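Local atomic coordinates of MgGH51 (Meripilus giganteus, PDB entry 6ZQ1), a protein that probably hydrolyses terminal alpha-L-arabinofuranosyl groups from arabinose-containing polysaccharides, as a family GH51 alpha-L-arabinofuranosidase. Residues M21-N26 / G259-V264; F225-G230 / L272-F277; H400-P405 / E429-S434. All blocks are in the same frame, centred on the assembly; numbering follows the deposited sequence.

Interaction 1 of 3, residues M21-N26 / G259-V264; sequences MFEDIN and GDWGYV. With EDG (1,4-dideoxy-1,4-imino-L-arabinitol), chain F.
Trp-261 turns the edge of its indole toward Glu-23, and its NE1 gives a hydrogen bond of 2.9 Å to Glu-23 OE1 that is close to straight (165° at the hydrogen). The acceptor lies almost in the indole plane, but the donor reaches the carboxylate from above, the two planes standing 80° apart. Tryptophan suits this place because one flat group offers both a directed N-H and a broad apolar face. On that face sits Ile-25: its CG1 is anti to the backbone N (chi1 -176°), and the extended chain carries CD1 to 3.6 Å from the centroid of the six-membered ring, a CH-pi contact. Glu-23 OE1 also accepts from Asn-232 N, which probably fixes the rotation of the carboxylate and directs OE2 to the inhibitor EDG, whose O3' donates to it over 2.6 Å. The same O3' lies at the indole edge, 3.4 Å from Trp-261 CZ2.

Farther along the loop, Tyr-263 OH donates to Asp-24 OD1 at 2.6 Å, again from above the carboxylate plane. That hydroxyl also accepts from His-27 N, while Asp-24 OD2 takes Asp-30 N, so the buried Asp-24 carboxylate has a partner at each oxygen. The arrangement is that of a glycosidase sugar subsite, in which a carboxylate steadied by a tryptophan grips a ring hydroxyl of an arabinofuranose-like ligand.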
loop_
_atom_site.group_PDB
_atom_site.type_symbol
_atom_site.label_atom_id
_atom_site.label_comp_id
_atom_site.label_asym_id
_atom_site.label_seq_id
_atom_site.Cartn_x
_atom_site.Cartn_y
_atom_site.Cartn_z
ATOM N N MET A 21 1.446 0.550 -6.313
ATOM C CA MET A 21 1.650 -0.901 -6.036
ATOM C C MET A 21 1.610 -1.107 -4.531
ATOM O O MET A 21 2.447 -0.533 -3.817
ATOM C CB MET A 21 3.006 -1.375 -6.575
ATOM C CG MET A 21 3.288 -2.862 -6.348
ATOM S SD MET A 21 4.063 -3.224 -4.776
ATOM C CE MET A 21 3.980 -5.003 -4.763
ATOM N N PHE A 22 0.727 -1.994 -4.080
ATOM C CA PHE A 22 0.546 -2.274 -2.658
ATOM C C PHE A 22 0.650 -3.763 -2.331
ATOM O O PHE A 22 0.122 -4.646 -3.011
ATOM C CB PHE A 22 -0.795 -1.752 -2.170
ATOM C CG PHE A 22 -0.891 -1.807 -0.682
ATOM C CD1 PHE A 22 -0.421 -0.770 0.109
ATOM C CD2 PHE A 22 -1.503 -2.882 -0.057
ATOM C CE1 PHE A 22 -0.552 -0.805 1.490
ATOM C CE2 PHE A 22 -1.584 -2.924 1.326
ATOM C CZ PHE A 22 -1.116 -1.893 2.093
ATOM N N GLU A 23 1.367 -4.013 -1.250
ATOM C CA GLU A 23 1.300 -5.246 -0.437
ATOM C C GLU A 23 1.537 -4.817 1.000
ATOM O O GLU A 23 2.030 -3.695 1.222
ATOM C CB GLU A 23 2.305 -6.282 -0.919
ATOM C CG GLU A 23 3.707 -5.901 -0.570
ATOM C CD GLU A 23 4.763 -6.877 -1.046
ATOM O OE1 GLU A 23 4.658 -8.099 -0.744
ATOM O OE2 GLU A 23 5.734 -6.389 -1.641
ATOM N N ASP A 24 1.163 -5.656 1.959
ATOM C CA ASP A 24 1.507 -5.445 3.387
ATOM C C ASP A 24 2.988 -5.811 3.553
ATOM O O ASP A 24 3.284 -7.015 3.683
ATOM C CB ASP A 24 0.621 -6.275 4.310
ATOM C CG ASP A 24 0.546 -5.623 5.687
ATOM O OD1 ASP A 24 1.546 -4.976 6.056
ATOM O OD2 ASP A 24 -0.534 -5.666 6.348
ATOM N N ILE A 25 3.841 -4.795 3.484
ATOM C CA ILE A 25 5.328 -4.851 3.648
ATOM C C ILE A 25 5.718 -3.640 4.496
ATOM O O ILE A 25 5.040 -2.593 4.362
ATOM C CB ILE A 25 6.054 -4.857 2.295
ATOM C CG1 ILE A 25 7.577 -5.009 2.459
ATOM C CG2 ILE A 25 5.692 -3.642 1.466
ATOM C CD1 ILE A 25 8.315 -5.176 1.137
ATOM N N ASN A 26 6.732 -3.747 5.367
ATOM C CA ASN A 26 7.165 -2.645 6.257
ATOM C C ASN A 26 5.950 -2.148 7.081
ATOM O O ASN A 26 5.846 -0.939 7.316
ATOM C CB ASN A 26 7.681 -1.434 5.460
ATOM C CG ASN A 26 8.710 -1.745 4.392
ATOM O OD1 ASN A 26 9.636 -2.512 4.656
ATOM N ND2 ASN A 26 8.569 -1.122 3.234
ATOM N N GLY A 259 2.168 -13.495 6.990
ATOM C CA GLY A 259 2.521 -12.834 5.742
ATOM C C GLY A 259 3.972 -13.182 5.376
ATOM O O GLY A 259 4.580 -14.026 6.065
ATOM N N ASP A 260 4.491 -12.541 4.362
ATOM C CA ASP A 260 5.783 -12.935 3.716
ATOM C C ASP A 260 6.884 -11.954 4.113
ATOM O O ASP A 260 8.041 -12.013 3.505
ATOM C CB ASP A 260 5.476 -13.152 2.244
ATOM C CG ASP A 260 4.466 -14.292 2.113
ATOM O OD1 ASP A 260 4.803 -15.453 2.491
ATOM O OD2 ASP A 260 3.322 -14.010 1.734
ATOM N N TRP A 261 6.665 -11.162 5.164
ATOM C CA TRP A 261 7.665 -10.137 5.559
ATOM C C TRP A 261 7.925 -10.160 7.065
ATOM O O TRP A 261 8.388 -9.146 7.608
ATOM C CB TRP A 261 7.256 -8.760 5.009
ATOM C CG TRP A 261 7.235 -8.710 3.517
ATOM C CD1 TRP A 261 6.149 -8.647 2.685
ATOM C CD2 TRP A 261 8.380 -8.681 2.658
ATOM N NE1 TRP A 261 6.546 -8.609 1.375
ATOM C CE2 TRP A 261 7.910 -8.601 1.333
ATOM C CE3 TRP A 261 9.754 -8.682 2.895
ATOM C CZ2 TRP A 261 8.757 -8.571 0.236
ATOM C CZ3 TRP A 261 10.597 -8.634 1.812
ATOM C CH2 TRP A 261 10.113 -8.595 0.502
ATOM N N GLY A 262 7.723 -11.314 7.703
ATOM C CA GLY A 262 8.179 -11.587 9.070
ATOM C C GLY A 262 7.085 -11.387 10.099
ATOM O O GLY A 262 7.403 -11.560 11.260
ATOM N N TYR A 263 5.849 -11.020 9.713
ATOM C CA TYR A 263 4.802 -10.716 10.719
ATOM C C TYR A 263 3.447 -11.244 10.278
ATOM O O TYR A 263 3.167 -11.416 9.086
ATOM C CB TYR A 263 4.753 -9.210 11.020
ATOM C CG TYR A 263 4.514 -8.290 9.844
ATOM C CD1 TYR A 263 3.238 -7.947 9.418
ATOM C CD2 TYR A 263 5.577 -7.736 9.142
ATOM C CE1 TYR A 263 3.030 -7.065 8.353
ATOM C CE2 TYR A 263 5.372 -6.899 8.052
ATOM C CZ TYR A 263 4.104 -6.514 7.666
ATOM O OH TYR A 263 3.978 -5.636 6.614
ATOM N N VAL A 264 2.616 -11.459 11.290
ATOM C CA VAL A 264 1.188 -11.852 11.127
ATOM C C VAL A 264 0.410 -10.697 10.495
ATOM O O VAL A 264 0.574 -9.562 10.932
ATOM C CB VAL A 264 0.594 -12.293 12.466
ATOM C CG1 VAL A 264 -0.922 -12.564 12.355
ATOM C CG2 VAL A 264 1.356 -13.521 13.001
HETATM O "O2'" EDG F . 7.272 -8.831 -5.920
HETATM C "C2'" EDG F . 8.241 -8.633 -4.923
HETATM C "C1'" EDG F . 9.576 -8.186 -5.520
HETATM N "N4'" EDG F . 9.878 -6.952 -4.798
HETATM C "C3'" EDG F . 7.834 -7.557 -3.898
HETATM O "O3'" EDG F . 7.181 -8.171 -2.780
HETATM C "C4'" EDG F . 9.175 -6.927 -3.498
HETATM C "C5'" EDG F . 9.059 -5.558 -2.836
HETATM O "O5'" EDG F . 8.423 -4.598 -3.665
#

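Interaction 2 of 3, residues F225-G230 / L272-F277; sequences FRFPGG and LEYLQF. With EDG (1,4-dideoxy-1,4-imino-L-arabinitol), chain F.
Tyr-274 lays one ring face against Phe-227, whose CD2 stands 3.5 Å above the plane of the tyrosine ring and over its centre. The planes are 40° apart, an oblique meeting that is neither stack nor edge-to-face. This is the wall of a beta/alpha barrel: strand 224-227 is covered by helix 271-281, which runs back to the next parallel strand, 284-289. The strand and helix segments are nearly antiparallel, with axes 10.8 Å apart, a separation that large aromatic side chains can bridge.

Phe-225 points to the same side and meets two residues one helical turn apart. Its CE1 lies 3.8 Å from Tyr-274 CD1, the two side chains crossing at about a right angle. Phe-277 brings its ring edge toward the Phe-225 face in an offset edge-to-face pair, planes at 86°. Flat, largely apolar rings suit this buried layer, which no hydrogen bond crosses, while the tyrosine hydroxyl ends near Pro-228.

Arg-226, between the two phenylalanines, points the other way, into the barrel, where it forms salt bridges with Glu-347 and Glu-429. Beyond it the chain makes cis peptides before Pro-228 and Gly-230, and Gly-230 CA ends 3.7 Å from EDG O2'.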
loop_
_atom_site.group_PDB
_atom_site.type_symbol
_atom_site.label_atom_id
_atom_site.label_comp_id
_atom_site.label_asym_id
_atom_site.label_seq_id
_atom_site.Cartn_x
_atom_site.Cartn_y
_atom_site.Cartn_z
ATOM N N PHE A 225 -4.528 0.806 -8.522
ATOM C CA PHE A 225 -3.925 0.196 -7.324
ATOM C C PHE A 225 -3.719 -1.309 -7.539
ATOM O O PHE A 225 -4.705 -2.071 -7.642
ATOM C CB PHE A 225 -4.873 0.464 -6.162
ATOM C CG PHE A 225 -4.325 0.274 -4.778
ATOM C CD1 PHE A 225 -4.364 -0.961 -4.167
ATOM C CD2 PHE A 225 -3.907 1.373 -4.036
ATOM C CE1 PHE A 225 -3.967 -1.098 -2.842
ATOM C CE2 PHE A 225 -3.497 1.230 -2.716
ATOM C CZ PHE A 225 -3.542 -0.009 -2.117
ATOM N N ARG A 226 -2.467 -1.723 -7.678
ATOM C CA ARG A 226 -2.067 -3.152 -7.823
ATOM C C ARG A 226 -1.987 -3.789 -6.427
ATOM O O ARG A 226 -1.379 -3.185 -5.532
ATOM C CB ARG A 226 -0.716 -3.263 -8.540
ATOM C CG ARG A 226 -0.258 -4.695 -8.786
ATOM C CD ARG A 226 1.250 -4.727 -9.042
ATOM N NE ARG A 226 1.700 -6.095 -9.172
ATOM C CZ ARG A 226 2.908 -6.561 -8.822
ATOM N NH1 ARG A 226 3.844 -5.752 -8.340
ATOM N NH2 ARG A 226 3.145 -7.855 -8.955
ATOM N N PHE A 227 -2.703 -4.896 -6.205
ATOM C CA PHE A 227 -2.817 -5.555 -4.882
ATOM C C PHE A 227 -3.307 -6.992 -5.076
ATOM O O PHE A 227 -3.789 -7.330 -6.159
ATOM C CB PHE A 227 -3.782 -4.759 -4.013
ATOM C CG PHE A 227 -5.209 -5.133 -4.299
ATOM C CD1 PHE A 227 -5.775 -4.797 -5.513
ATOM C CD2 PHE A 227 -5.958 -5.816 -3.364
ATOM C CE1 PHE A 227 -7.084 -5.164 -5.789
ATOM C CE2 PHE A 227 -7.277 -6.143 -3.625
ATOM C CZ PHE A 227 -7.826 -5.832 -4.843
ATOM N N PRO A 228 -3.221 -7.880 -4.057
ATOM C CA PRO A 228 -2.555 -7.602 -2.786
ATOM C C PRO A 228 -1.069 -7.974 -2.670
ATOM O O PRO A 228 -0.574 -7.961 -1.570
ATOM C CB PRO A 228 -3.382 -8.452 -1.843
ATOM C CG PRO A 228 -3.640 -9.708 -2.663
ATOM C CD PRO A 228 -3.951 -9.164 -4.031
ATOM N N GLY A 229 -0.398 -8.158 -3.793
ATOM C CA GLY A 229 1.080 -8.302 -3.854
ATOM C C GLY A 229 1.467 -8.724 -5.251
ATOM O O GLY A 229 0.584 -9.025 -6.051
ATOM N N GLY A 230 2.773 -8.762 -5.553
ATOM C CA GLY A 230 3.794 -8.736 -4.529
ATOM C C GLY A 230 3.950 -10.063 -3.791
ATOM O O GLY A 230 3.014 -10.936 -3.849
ATOM N N LEU A 272 -12.868 -6.161 0.598
ATOM C CA LEU A 272 -13.891 -5.097 0.521
ATOM C C LEU A 272 -13.317 -3.730 0.934
ATOM O O LEU A 272 -13.659 -2.728 0.292
ATOM C CB LEU A 272 -15.127 -5.472 1.351
ATOM C CG LEU A 272 -16.316 -4.525 1.165
ATOM C CD1 LEU A 272 -16.848 -4.575 -0.248
ATOM C CD2 LEU A 272 -17.435 -4.910 2.092
ATOM N N GLU A 273 -12.475 -3.650 1.954
ATOM C CA GLU A 273 -11.857 -2.370 2.347
ATOM C C GLU A 273 -10.933 -1.887 1.204
ATOM O O GLU A 273 -10.921 -0.690 0.933
ATOM C CB GLU A 273 -11.054 -2.505 3.643
ATOM C CG GLU A 273 -11.885 -2.874 4.850
ATOM C CD GLU A 273 -12.277 -4.332 5.036
ATOM O OE1 GLU A 273 -11.616 -5.233 4.457
ATOM O OE2 GLU A 273 -13.250 -4.555 5.778
ATOM N N TYR A 274 -10.214 -2.768 0.532
ATOM C CA TYR A 274 -9.427 -2.366 -0.682
ATOM C C TYR A 274 -10.365 -1.702 -1.703
ATOM O O TYR A 274 -10.134 -0.563 -2.158
ATOM C CB TYR A 274 -8.725 -3.570 -1.299
ATOM C CG TYR A 274 -7.439 -3.993 -0.624
ATOM C CD1 TYR A 274 -6.330 -3.180 -0.668
ATOM C CD2 TYR A 274 -7.291 -5.243 -0.036
ATOM C CE1 TYR A 274 -5.131 -3.559 -0.089
ATOM C CE2 TYR A 274 -6.096 -5.644 0.546
ATOM C CZ TYR A 274 -5.003 -4.801 0.508
ATOM O OH TYR A 274 -3.797 -5.206 1.021
ATOM N N LEU A 275 -11.462 -2.390 -2.039
ATOM C CA LEU A 275 -12.342 -1.985 -3.162
ATOM C C LEU A 275 -13.017 -0.673 -2.758
ATOM O O LEU A 275 -13.140 0.211 -3.632
ATOM C CB LEU A 275 -13.342 -3.106 -3.476
ATOM C CG LEU A 275 -12.732 -4.375 -4.076
ATOM C CD1 LEU A 275 -13.724 -5.532 -4.032
ATOM C CD2 LEU A 275 -12.200 -4.140 -5.484
ATOM N N GLN A 276 -13.397 -0.525 -1.486
ATOM C CA GLN A 276 -14.035 0.724 -1.000
ATOM C C GLN A 276 -13.033 1.872 -1.146
ATOM O O GLN A 276 -13.442 2.965 -1.628
ATOM C CB GLN A 276 -14.618 0.555 0.405
ATOM C CG GLN A 276 -15.548 1.697 0.781
ATOM C CD GLN A 276 -16.690 1.933 -0.191
ATOM O OE1 GLN A 276 -17.549 1.078 -0.381
ATOM N NE2 GLN A 276 -16.735 3.117 -0.787
ATOM N N PHE A 277 -11.762 1.645 -0.832
ATOM C CA PHE A 277 -10.734 2.700 -0.987
ATOM C C PHE A 277 -10.632 3.148 -2.452
ATOM O O PHE A 277 -10.398 4.386 -2.728
ATOM C CB PHE A 277 -9.375 2.195 -0.512
ATOM C CG PHE A 277 -8.264 3.192 -0.568
ATOM C CD1 PHE A 277 -8.400 4.463 -0.032
ATOM C CD2 PHE A 277 -7.033 2.823 -1.099
ATOM C CE1 PHE A 277 -7.350 5.360 -0.054
ATOM C CE2 PHE A 277 -5.984 3.725 -1.120
ATOM C CZ PHE A 277 -6.131 4.973 -0.567
HETATM O "O2'" EDG F . 7.272 -8.831 -5.920
HETATM C "C2'" EDG F . 8.241 -8.633 -4.923
HETATM C "C1'" EDG F . 9.576 -8.186 -5.520
HETATM N "N4'" EDG F . 9.878 -6.952 -4.798
HETATM C "C3'" EDG F . 7.834 -7.557 -3.898
HETATM O "O3'" EDG F . 7.181 -8.171 -2.780
HETATM C "C4'" EDG F . 9.175 -6.927 -3.498
HETATM C "C5'" EDG F . 9.059 -5.558 -2.836
HETATM O "O5'" EDG F . 8.423 -4.598 -3.665
#

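Interaction 3 of 3, residues H400-P405 / E429-S434. With EDG (1,4-dideoxy-1,4-imino-L-arabinitol), chain F.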
loop_
_atom_site.group_PDB
_atom_site.type_symbol
_atom_site.label_atom_id
_atom_site.label_comp_id
_atom_site.label_asym_id
_atom_site.label_seq_id
_atom_site.Cartn_x
_atom_site.Cartn_y
_atom_site.Cartn_z
ATOM N N HIS A 400 9.290 -5.834 -13.707
ATOM C CA HIS A 400 9.812 -5.293 -12.441
ATOM C C HIS A 400 11.284 -4.924 -12.624
ATOM O O HIS A 400 11.987 -5.767 -13.214
ATOM C CB HIS A 400 9.701 -6.312 -11.317
ATOM C CG HIS A 400 8.293 -6.667 -10.971
ATOM N ND1 HIS A 400 7.972 -7.659 -10.082
ATOM C CD2 HIS A 400 7.134 -6.215 -11.472
ATOM C CE1 HIS A 400 6.651 -7.762 -10.001
ATOM N NE2 HIS A 400 6.126 -6.925 -10.855
ATOM N N VAL A 401 11.727 -3.772 -12.121
ATOM C CA VAL A 401 13.204 -3.455 -12.130
ATOM C C VAL A 401 13.601 -2.638 -10.892
ATOM O O VAL A 401 12.975 -1.615 -10.609
ATOM C CB VAL A 401 13.684 -2.830 -13.437
ATOM C CG1 VAL A 401 13.073 -1.463 -13.693
ATOM C CG2 VAL A 401 15.234 -2.774 -13.510
ATOM N N TYR A 402 14.660 -3.084 -10.219
ATOM C CA TYR A 402 15.338 -2.407 -9.104
ATOM C C TYR A 402 16.777 -2.190 -9.556
ATOM O O TYR A 402 17.403 -3.194 -9.861
ATOM C CB TYR A 402 15.213 -3.223 -7.826
ATOM C CG TYR A 402 13.773 -3.354 -7.365
ATOM C CD1 TYR A 402 13.157 -2.340 -6.662
ATOM C CD2 TYR A 402 13.038 -4.493 -7.642
ATOM C CE1 TYR A 402 11.837 -2.449 -6.216
ATOM C CE2 TYR A 402 11.716 -4.612 -7.204
ATOM C CZ TYR A 402 11.127 -3.588 -6.483
ATOM O OH TYR A 402 9.845 -3.702 -6.037
ATOM N N GLN A 403 17.210 -0.939 -9.638
ATOM C CA GLN A 403 18.528 -0.605 -10.234
ATOM C C GLN A 403 19.051 0.734 -9.717
ATOM O O GLN A 403 18.454 1.332 -8.794
ATOM C CB GLN A 403 18.377 -0.624 -11.755
ATOM C CG GLN A 403 18.901 -1.890 -12.415
ATOM C CD GLN A 403 20.412 -1.941 -12.433
ATOM O OE1 GLN A 403 21.104 -0.977 -12.075
ATOM N NE2 GLN A 403 20.935 -3.098 -12.796
ATOM N N THR A 404 20.224 1.152 -10.208
ATOM C CA THR A 404 20.861 2.409 -9.783
ATOM C C THR A 404 20.118 3.577 -10.427
ATOM O O THR A 404 19.497 3.425 -11.480
ATOM C CB THR A 404 22.365 2.454 -10.144
ATOM O OG1 THR A 404 22.468 2.510 -11.561
ATOM C CG2 THR A 404 23.144 1.267 -9.642
ATOM N N PRO A 405 20.155 4.782 -9.815
ATOM C CA PRO A 405 19.601 5.988 -10.442
ATOM C C PRO A 405 20.139 6.176 -11.873
ATOM O O PRO A 405 19.370 6.463 -12.778
ATOM C CB PRO A 405 20.078 7.111 -9.497
ATOM C CG PRO A 405 20.199 6.455 -8.144
ATOM C CD PRO A 405 20.685 5.053 -8.463
ATOM N N GLU A 429 6.531 -2.765 -10.679
ATOM C CA GLU A 429 7.425 -2.399 -9.589
ATOM C C GLU A 429 8.692 -1.823 -10.229
ATOM O O GLU A 429 9.254 -2.511 -11.080
ATOM C CB GLU A 429 7.904 -3.601 -8.760
ATOM C CG GLU A 429 6.768 -4.393 -8.107
ATOM C CD GLU A 429 7.234 -5.642 -7.372
ATOM O OE1 GLU A 429 8.471 -5.746 -7.014
ATOM O OE2 GLU A 429 6.386 -6.514 -7.141
ATOM N N TYR A 430 9.030 -0.588 -9.883
ATOM C CA TYR A 430 10.379 -0.030 -10.170
ATOM C C TYR A 430 10.764 0.944 -9.075
ATOM O O TYR A 430 9.885 1.588 -8.461
ATOM C CB TYR A 430 10.409 0.611 -11.559
ATOM C CG TYR A 430 9.572 1.841 -11.737
ATOM C CD1 TYR A 430 8.201 1.764 -11.830
ATOM C CD2 TYR A 430 10.151 3.087 -11.843
ATOM C CE1 TYR A 430 7.438 2.894 -12.051
ATOM C CE2 TYR A 430 9.401 4.227 -12.005
ATOM C CZ TYR A 430 8.024 4.139 -12.087
ATOM O OH TYR A 430 7.308 5.285 -12.321
ATOM N N ALA A 431 12.085 1.109 -8.903
ATOM C CA ALA A 431 12.706 2.042 -7.959
ATOM C C ALA A 431 14.218 2.017 -8.204
ATOM O O ALA A 431 14.743 0.944 -8.501
ATOM C CB ALA A 431 12.406 1.666 -6.520
ATOM N N ALA A 432 14.856 3.169 -8.088
ATOM C CA ALA A 432 16.326 3.272 -7.995
ATOM C C ALA A 432 16.653 3.047 -6.525
ATOM O O ALA A 432 16.209 3.854 -5.699
ATOM C CB ALA A 432 16.764 4.585 -8.522
ATOM N N ILE A 433 17.344 1.956 -6.197
ATOM C CA ILE A 433 17.384 1.489 -4.781
ATOM C C ILE A 433 18.766 1.625 -4.171
ATOM O O ILE A 433 18.862 1.450 -2.952
ATOM C CB ILE A 433 16.881 0.045 -4.626
ATOM C CG1 ILE A 433 17.755 -0.971 -5.358
ATOM C CG2 ILE A 433 15.427 -0.020 -5.017
ATOM C CD1 ILE A 433 17.611 -2.354 -4.746
ATOM N N SER A 434 19.778 1.892 -4.981
ATOM C CA SER A 434 21.175 1.796 -4.502
ATOM C C SER A 434 22.052 2.545 -5.495
ATOM O O SER A 434 21.732 2.558 -6.676
ATOM C CB SER A 434 21.621 0.333 -4.357
ATOM O OG SER A 434 23.065 0.234 -4.231
HETATM O "O2'" EDG F . 7.272 -8.831 -5.920
HETATM C "C2'" EDG F . 8.241 -8.633 -4.923
HETATM C "C1'" EDG F . 9.576 -8.186 -5.520
HETATM N "N4'" EDG F . 9.878 -6.952 -4.798
HETATM C "C3'" EDG F . 7.834 -7.557 -3.898
HETATM O "O3'" EDG F . 7.181 -8.171 -2.780
HETATM C "C4'" EDG F . 9.175 -6.927 -3.498
HETATM C "C5'" EDG F . 9.059 -5.558 -2.836
HETATM O "O5'" EDG F . 8.423 -4.598 -3.665
#
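His-400 and Glu-429 stack at the tight end of this contact. Glu-429 CG lies 3.7 Å from the centroid of the imidazole, almost on the ring normal, and the carboxylate follows over the same ring with its plane only 20° from that of the imidazole. The ring's own nitrogens are held by Glu-351 and Asp-398, so it offers Glu-429 a fixed floor. Tyr-402 OH donates to Glu-429 OE1 (2.6 Å) on the anti side, though tilted out of the carboxylate plane. Tyr-402, its CG anti to the carbonyl carbon (chi1 -64°), carries that hydroxyl to EDG as well, where it accepts from O5' at 2.9 Å. Glu-429 OE2 accepts from EDG O2' (2.8 Å), and OE1 lies 2.9 Å from EDG N4'; Asn-231 and Asn-350 also bond the ligand. A phenylalanine in place of Tyr-402 would probably leave Glu-429 OE1 without this donor and EDG O5' without its acceptor.

Mid-strand the grip slackens: Ala-431 N to Val-401 O and Gln-403 N to Ala-431 O are weak bonds of 3.3 Å. The partly exposed Gln-403 turns its OE1 back to Thr-404 N, its side chain making no close contact with segment 429-434. The contact tightens again where Gln-403 O accepts from Ile-433 N at 2.9 Å. Small Ala-432 lets Pro-405 come close, near the buried, partnerless Ser-434 O, just where Thr-404 N-caps helix 405-410. Joined through that helix, the two parallel strands form a beta-alpha-beta crossover of the barrel, their ligand-side residues lining the glycosidase pocket.

The three contacts converge on EDG from different parts of the barrel. Interactions 1 and 2, with centres about 13 Å apart, are neighbours: Phe-22 N lies 2.8 Å from Arg-226 O, a probable hydrogen bond where the chain leaves strand 20-21 beside strand 224-227. Interaction 3, about 23 Å from interaction 2 between centres, is tied to it by the salt bridge of Arg-226 NH1 with Glu-429 OE2 (2.9 Å). Interactions 1 and 3, centres about 19 Å apart, touch where Met-21 CE packs 3.7 Å from Glu-429 OE2. Interaction 2 packs helix 271-281 outside the strand whose inner side sends Arg-226 to the site; interactions 1 and 3 supply acceptors for different ligand hydroxyls.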